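Local coordinates for protein Nsp15 (Middle East respiratory syndrome-related coronavirus, PDB 5YVD) that probably cleaves RNA at uridylates, as an endoribonuclease of the coronavirus EndoU family, at residues F128-I142 with P170-F183. Residues are numbered along the deposited sequence; the frame is centred on the assembly and turned at random.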
loop_
_atom_site.group_PDB
_atom_site.type_symbol
_atom_site.label_atom_id
_atom_site.label_comp_id
_atom_site.label_asym_id
_atom_site.label_seq_id
_atom_site.Cartn_x
_atom_site.Cartn_y
_atom_site.Cartn_z
ATOM N N PHE A 128 38.694 -12.447 10.793
ATOM C CA PHE A 128 39.062 -11.080 11.098
ATOM C C PHE A 128 40.559 -10.881 10.939
ATOM O O PHE A 128 40.983 -9.801 10.508
ATOM C CB PHE A 128 38.604 -10.676 12.513
ATOM C CG PHE A 128 39.240 -9.412 13.035
ATOM C CD1 PHE A 128 38.862 -8.177 12.547
ATOM C CD2 PHE A 128 40.206 -9.464 14.016
ATOM C CE1 PHE A 128 39.436 -7.017 13.022
ATOM C CE2 PHE A 128 40.783 -8.307 14.492
ATOM C CZ PHE A 128 40.396 -7.078 13.995
ATOM N N MET A 129 41.353 -11.901 11.288
ATOM C CA MET A 129 42.835 -11.790 11.212
ATOM C C MET A 129 43.343 -11.756 9.788
ATOM O O MET A 129 44.413 -11.216 9.554
ATOM C CB MET A 129 43.572 -12.928 11.938
ATOM C CG MET A 129 43.470 -12.929 13.445
ATOM S SD MET A 129 44.148 -11.448 14.177
ATOM C CE MET A 129 45.878 -11.590 13.727
ATOM N N SER A 130 42.602 -12.347 8.852
ATOM C CA SER A 130 42.975 -12.298 7.437
ATOM C C SER A 130 42.127 -11.322 6.611
ATOM O O SER A 130 41.906 -11.544 5.430
ATOM C CB SER A 130 42.911 -13.700 6.839
ATOM O OG SER A 130 41.670 -14.321 7.091
ATOM N N THR A 131 41.678 -10.234 7.233
ATOM C CA THR A 131 40.849 -9.231 6.566
ATOM C C THR A 131 41.466 -7.868 6.868
ATOM O O THR A 131 41.642 -7.533 8.021
ATOM C CB THR A 131 39.406 -9.255 7.124
ATOM O OG1 THR A 131 38.922 -10.600 7.164
ATOM C CG2 THR A 131 38.463 -8.371 6.309
ATOM N N PRO A 132 41.810 -7.082 5.840
ATOM C CA PRO A 132 42.507 -5.805 6.076
ATOM C C PRO A 132 41.732 -4.719 6.859
ATOM O O PRO A 132 42.302 -4.102 7.766
ATOM C CB PRO A 132 42.820 -5.301 4.648
ATOM C CG PRO A 132 41.896 -6.054 3.752
ATOM C CD PRO A 132 41.703 -7.390 4.403
ATOM N N ASN A 133 40.481 -4.454 6.484
ATOM C CA ASN A 133 39.713 -3.360 7.067
ATOM C C ASN A 133 38.548 -3.950 7.825
ATOM O O ASN A 133 37.590 -4.429 7.209
ATOM C CB ASN A 133 39.204 -2.421 5.972
ATOM C CG ASN A 133 40.326 -1.649 5.270
ATOM O OD1 ASN A 133 41.332 -1.330 5.856
ATOM N ND2 ASN A 133 40.116 -1.313 4.017
ATOM N N ALA A 134 38.626 -3.948 9.155
ATOM C CA ALA A 134 37.622 -4.652 9.970
ATOM C C ALA A 134 37.612 -4.265 11.438
ATOM O O ALA A 134 38.532 -3.625 11.936
ATOM C CB ALA A 134 37.830 -6.153 9.866
ATOM N N ILE A 135 36.554 -4.711 12.117
ATOM C CA ILE A 135 36.333 -4.499 13.546
ATOM C C ILE A 135 36.107 -5.866 14.211
ATOM O O ILE A 135 35.423 -6.738 13.656
ATOM C CB ILE A 135 35.100 -3.579 13.740
ATOM C CG1 ILE A 135 35.445 -2.157 13.306
ATOM C CG2 ILE A 135 34.589 -3.584 15.180
ATOM C CD1 ILE A 135 34.238 -1.278 13.100
ATOM N N PHE A 136 36.690 -6.072 15.387
ATOM C CA PHE A 136 36.482 -7.327 16.104
ATOM C C PHE A 136 35.923 -7.068 17.483
ATOM O O PHE A 136 36.402 -6.177 18.188
ATOM C CB PHE A 136 37.762 -8.135 16.229
ATOM C CG PHE A 136 37.518 -9.551 16.662
ATOM C CD1 PHE A 136 37.844 -9.982 17.936
ATOM C CD2 PHE A 136 36.896 -10.433 15.807
ATOM C CE1 PHE A 136 37.568 -11.279 18.337
ATOM C CE2 PHE A 136 36.630 -11.728 16.190
ATOM C CZ PHE A 136 36.960 -12.156 17.461
ATOM N N ILE A 137 34.910 -7.848 17.853
ATOM C CA ILE A 137 34.325 -7.752 19.178
ATOM C C ILE A 137 34.514 -9.070 19.907
ATOM O O ILE A 137 34.312 -10.143 19.316
ATOM C CB ILE A 137 32.836 -7.298 19.153
ATOM C CG1 ILE A 137 31.912 -8.343 18.533
ATOM C CG2 ILE A 137 32.689 -5.988 18.389
ATOM C CD1 ILE A 137 30.575 -7.792 18.047
ATOM N N SER A 138 34.946 -8.980 21.171
ATOM C CA SER A 138 35.151 -10.165 21.985
ATOM C C SER A 138 34.968 -9.935 23.467
ATOM O O SER A 138 35.089 -8.830 23.972
ATOM C CB SER A 138 36.531 -10.811 21.716
ATOM O OG SER A 138 37.450 -10.587 22.768
ATOM N N ASP A 139 34.690 -11.034 24.147
ATOM C CA ASP A 139 34.436 -11.056 25.577
ATOM C C ASP A 139 35.746 -11.133 26.362
ATOM O O ASP A 139 35.735 -10.980 27.585
ATOM C CB ASP A 139 33.519 -12.242 25.952
ATOM C CG ASP A 139 33.930 -13.569 25.282
ATOM O OD1 ASP A 139 34.923 -13.613 24.514
ATOM O OD2 ASP A 139 33.232 -14.579 25.511
ATOM N N ARG A 140 36.856 -11.354 25.654
ATOM C CA ARG A 140 38.164 -11.550 26.269
ATOM C C ARG A 140 39.301 -10.887 25.472
ATOM O O ARG A 140 39.318 -10.926 24.241
ATOM C CB ARG A 140 38.439 -13.047 26.438
ATOM C CG ARG A 140 38.372 -13.847 25.147
ATOM C CD ARG A 140 38.172 -15.327 25.391
ATOM N NE ARG A 140 38.273 -16.083 24.138
ATOM C CZ ARG A 140 39.414 -16.477 23.559
ATOM N NH1 ARG A 140 40.597 -16.189 24.095
ATOM N NH2 ARG A 140 39.371 -17.168 22.426
ATOM N N LYS A 141 40.243 -10.269 26.190
ATOM C CA LYS A 141 41.508 -9.803 25.602
ATOM C C LYS A 141 42.065 -10.856 24.661
ATOM O O LYS A 141 42.073 -12.049 24.997
ATOM C CB LYS A 141 42.558 -9.527 26.695
ATOM C CG LYS A 141 42.594 -8.089 27.197
ATOM C CD LYS A 141 43.885 -7.760 27.948
ATOM C CE LYS A 141 45.082 -7.516 27.027
ATOM N NZ LYS A 141 45.043 -6.166 26.401
ATOM N N ILE A 142 42.528 -10.429 23.490
ATOM C CA ILE A 142 43.174 -11.363 22.571
ATOM C C ILE A 142 44.645 -11.049 22.520
ATOM O O ILE A 142 45.041 -9.997 22.001
ATOM C CB ILE A 142 42.547 -11.352 21.170
ATOM C CG1 ILE A 142 41.219 -12.113 21.223
ATOM C CG2 ILE A 142 43.462 -12.028 20.155
ATOM C CD1 ILE A 142 40.271 -11.800 20.085
ATOM N N PRO A 170 28.189 -11.537 28.496
ATOM C CA PRO A 170 29.275 -10.587 28.682
ATOM C C PRO A 170 28.808 -9.136 28.543
ATOM O O PRO A 170 27.877 -8.832 27.781
ATOM C CB PRO A 170 30.245 -10.942 27.557
ATOM C CG PRO A 170 29.415 -11.615 26.490
ATOM C CD PRO A 170 28.288 -12.297 27.236
ATOM N N VAL A 171 29.451 -8.254 29.301
ATOM C CA VAL A 171 29.197 -6.812 29.258
ATOM C C VAL A 171 30.494 -6.048 28.910
ATOM O O VAL A 171 30.490 -5.012 28.225
ATOM C CB VAL A 171 28.628 -6.340 30.616
ATOM C CG1 VAL A 171 28.436 -4.830 30.643
ATOM C CG2 VAL A 171 27.316 -7.038 30.911
ATOM N N LYS A 172 31.624 -6.548 29.390
ATOM C CA LYS A 172 32.890 -5.897 29.098
ATOM C C LYS A 172 33.422 -6.441 27.781
ATOM O O LYS A 172 33.843 -7.612 27.695
ATOM C CB LYS A 172 33.896 -6.109 30.237
ATOM C CG LYS A 172 35.237 -5.401 30.019
ATOM C CD LYS A 172 35.433 -4.156 30.864
ATOM C CE LYS A 172 34.288 -3.173 30.790
ATOM N NZ LYS A 172 34.708 -1.952 31.513
ATOM N N PHE A 173 33.405 -5.592 26.758
ATOM C CA PHE A 173 33.863 -6.022 25.447
ATOM C C PHE A 173 35.219 -5.429 25.137
ATOM O O PHE A 173 35.517 -4.308 25.538
ATOM C CB PHE A 173 32.829 -5.723 24.351
ATOM C CG PHE A 173 31.634 -6.637 24.400
ATOM C CD1 PHE A 173 30.461 -6.248 25.061
ATOM C CD2 PHE A 173 31.695 -7.907 23.834
ATOM C CE1 PHE A 173 29.363 -7.096 25.122
ATOM C CE2 PHE A 173 30.598 -8.762 23.886
ATOM C CZ PHE A 173 29.434 -8.362 24.532
ATOM N N TYR A 174 36.047 -6.233 24.475
ATOM C CA TYR A 174 37.360 -5.832 24.040
ATOM C C TYR A 174 37.213 -5.746 22.537
ATOM O O TYR A 174 36.821 -6.708 21.867
ATOM C CB TYR A 174 38.424 -6.840 24.502
ATOM C CG TYR A 174 38.439 -6.988 26.009
ATOM C CD1 TYR A 174 39.103 -6.072 26.814
ATOM C CD2 TYR A 174 37.742 -8.023 26.646
ATOM C CE1 TYR A 174 39.109 -6.196 28.203
ATOM C CE2 TYR A 174 37.739 -8.150 28.038
ATOM C CZ TYR A 174 38.429 -7.228 28.809
ATOM O OH TYR A 174 38.430 -7.328 30.182
ATOM N N LEU A 175 37.507 -4.557 22.037
ATOM C CA LEU A 175 37.128 -4.113 20.720
ATOM C C LEU A 175 38.356 -3.794 19.907
ATOM O O LEU A 175 39.194 -2.995 20.339
ATOM C CB LEU A 175 36.311 -2.840 20.874
ATOM C CG LEU A 175 34.940 -3.081 21.508
ATOM C CD1 LEU A 175 34.488 -1.844 22.253
ATOM C CD2 LEU A 175 33.916 -3.483 20.455
ATOM N N TYR A 176 38.470 -4.400 18.729
ATOM C CA TYR A 176 39.659 -4.205 17.900
ATOM C C TYR A 176 39.264 -3.626 16.571
ATOM O O TYR A 176 38.179 -3.869 16.070
ATOM C CB TYR A 176 40.414 -5.525 17.714
ATOM C CG TYR A 176 40.804 -6.151 19.027
ATOM C CD1 TYR A 176 42.097 -6.037 19.510
ATOM C CD2 TYR A 176 39.879 -6.815 19.808
ATOM C CE1 TYR A 176 42.472 -6.576 20.735
ATOM C CE2 TYR A 176 40.244 -7.364 21.035
ATOM C CZ TYR A 176 41.551 -7.238 21.493
ATOM O OH TYR A 176 41.956 -7.785 22.694
ATOM N N LYS A 177 40.148 -2.829 16.010
ATOM C CA LYS A 177 39.925 -2.306 14.682
ATOM C C LYS A 177 41.190 -2.454 13.872
ATOM O O LYS A 177 42.292 -2.221 14.379
ATOM C CB LYS A 177 39.490 -0.839 14.742
ATOM C CG LYS A 177 39.142 -0.279 13.389
ATOM C CD LYS A 177 38.423 1.046 13.485
ATOM C CE LYS A 177 37.901 1.477 12.123
ATOM N NZ LYS A 177 37.661 2.940 12.067
ATOM N N LYS A 178 41.021 -2.860 12.622
ATOM C CA LYS A 178 42.118 -2.967 11.664
ATOM C C LYS A 178 41.851 -2.070 10.456
ATOM O O LYS A 178 40.718 -1.975 9.977
ATOM C CB LYS A 178 42.259 -4.414 11.191
ATOM C CG LYS A 178 43.252 -5.224 12.000
ATOM C CD LYS A 178 43.162 -6.701 11.693
ATOM C CE LYS A 178 43.680 -7.038 10.308
ATOM N NZ LYS A 178 43.243 -8.412 9.918
ATOM N N VAL A 179 42.902 -1.414 9.981
ATOM C CA VAL A 179 42.854 -0.618 8.762
ATOM C C VAL A 179 44.134 -0.894 8.004
ATOM O O VAL A 179 45.206 -0.640 8.528
ATOM C CB VAL A 179 42.766 0.898 9.077
ATOM C CG1 VAL A 179 42.984 1.742 7.819
ATOM C CG2 VAL A 179 41.430 1.248 9.743
ATOM N N ASN A 180 44.020 -1.417 6.784
ATOM C CA ASN A 180 45.173 -1.834 5.965
ATOM C C ASN A 180 45.896 -3.012 6.583
ATOM O O ASN A 180 47.111 -3.092 6.528
ATOM C CB ASN A 180 46.162 -0.673 5.739
ATOM C CG ASN A 180 45.533 0.485 4.994
ATOM O OD1 ASN A 180 45.135 0.349 3.840
ATOM N ND2 ASN A 180 45.436 1.630 5.648
ATOM N N ASN A 181 45.134 -3.915 7.184
ATOM C CA ASN A 181 45.684 -5.060 7.918
ATOM C C ASN A 181 46.595 -4.631 9.088
ATOM O O ASN A 181 47.508 -5.353 9.495
ATOM C CB ASN A 181 46.413 -6.018 6.960
ATOM C CG ASN A 181 46.079 -7.484 7.235
ATOM O OD1 ASN A 181 44.916 -7.862 7.208
ATOM N ND2 ASN A 181 47.093 -8.310 7.485
ATOM N N GLU A 182 46.326 -3.445 9.620
ATOM C CA GLU A 182 47.096 -2.875 10.719
ATOM C C GLU A 182 46.125 -2.429 11.835
ATOM O O GLU A 182 45.167 -1.663 11.599
ATOM C CB GLU A 182 47.938 -1.685 10.209
ATOM C CG GLU A 182 49.060 -2.038 9.223
ATOM C CD GLU A 182 50.459 -1.835 9.797
ATOM O OE1 GLU A 182 50.660 -2.176 10.982
ATOM O OE2 GLU A 182 51.360 -1.332 9.075
ATOM N N PHE A 183 46.359 -2.921 13.046
ATOM C CA PHE A 183 45.555 -2.512 14.194
ATOM C C PHE A 183 45.660 -1.026 14.495
ATOM O O PHE A 183 46.729 -0.471 14.410
ATOM C CB PHE A 183 45.986 -3.263 15.420
ATOM C CG PHE A 183 45.582 -4.695 15.419
ATOM C CD1 PHE A 183 44.378 -5.088 16.002
ATOM C CD2 PHE A 183 46.399 -5.647 14.877
ATOM C CE1 PHE A 183 43.994 -6.413 16.044
ATOM C CE2 PHE A 183 46.032 -6.974 14.901
ATOM C CZ PHE A 183 44.820 -7.360 15.484
HETATM O O HOH W 1 34.128 -9.874 29.422
#
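K178 reaches to the C-terminal end of helix 124-129, its chain turned about CG-CD (chi3 70°) to bring NZ among carbonyls. NZ donates to F128 O at 2.7 Å, in the carbonyl plane on a lone pair, and to T131 O at 2.6 Å from above the carbonyl plane; bonds to M129 O and N181 OD1 are weak. The same NZ stands over the face of the F128 ring, 5.0 Å from its centroid, a cation-pi contact, while K178 CD lies 3.6 Å from F128 CZ. The F183 ring lays a face on K178 CG and brings CE1 to the edge of the F128 ring, 4.0 Å from F128 CE2. K178 projects from strand 174-178, which pairs antiparallel with strand 134-138 from A134-K178 to S138-Y174 in the middle-domain sheet. Farther along the same face, Y176 extends its ring so that OH accepts a nearly straight bond (170°) from I142 N at 2.8 Å. K141 CG sits over the Y174 ring, 4.3 Å from the centroid, in a CH-pi contact. On the other face, I137 CG2 meets L175 CD2 at 3.5 Å. The lysine charge thus probably offsets the carbonyl dipoles at and just beyond the helix end, while the tyrosine hydroxyl pins the loop after strand 134-138.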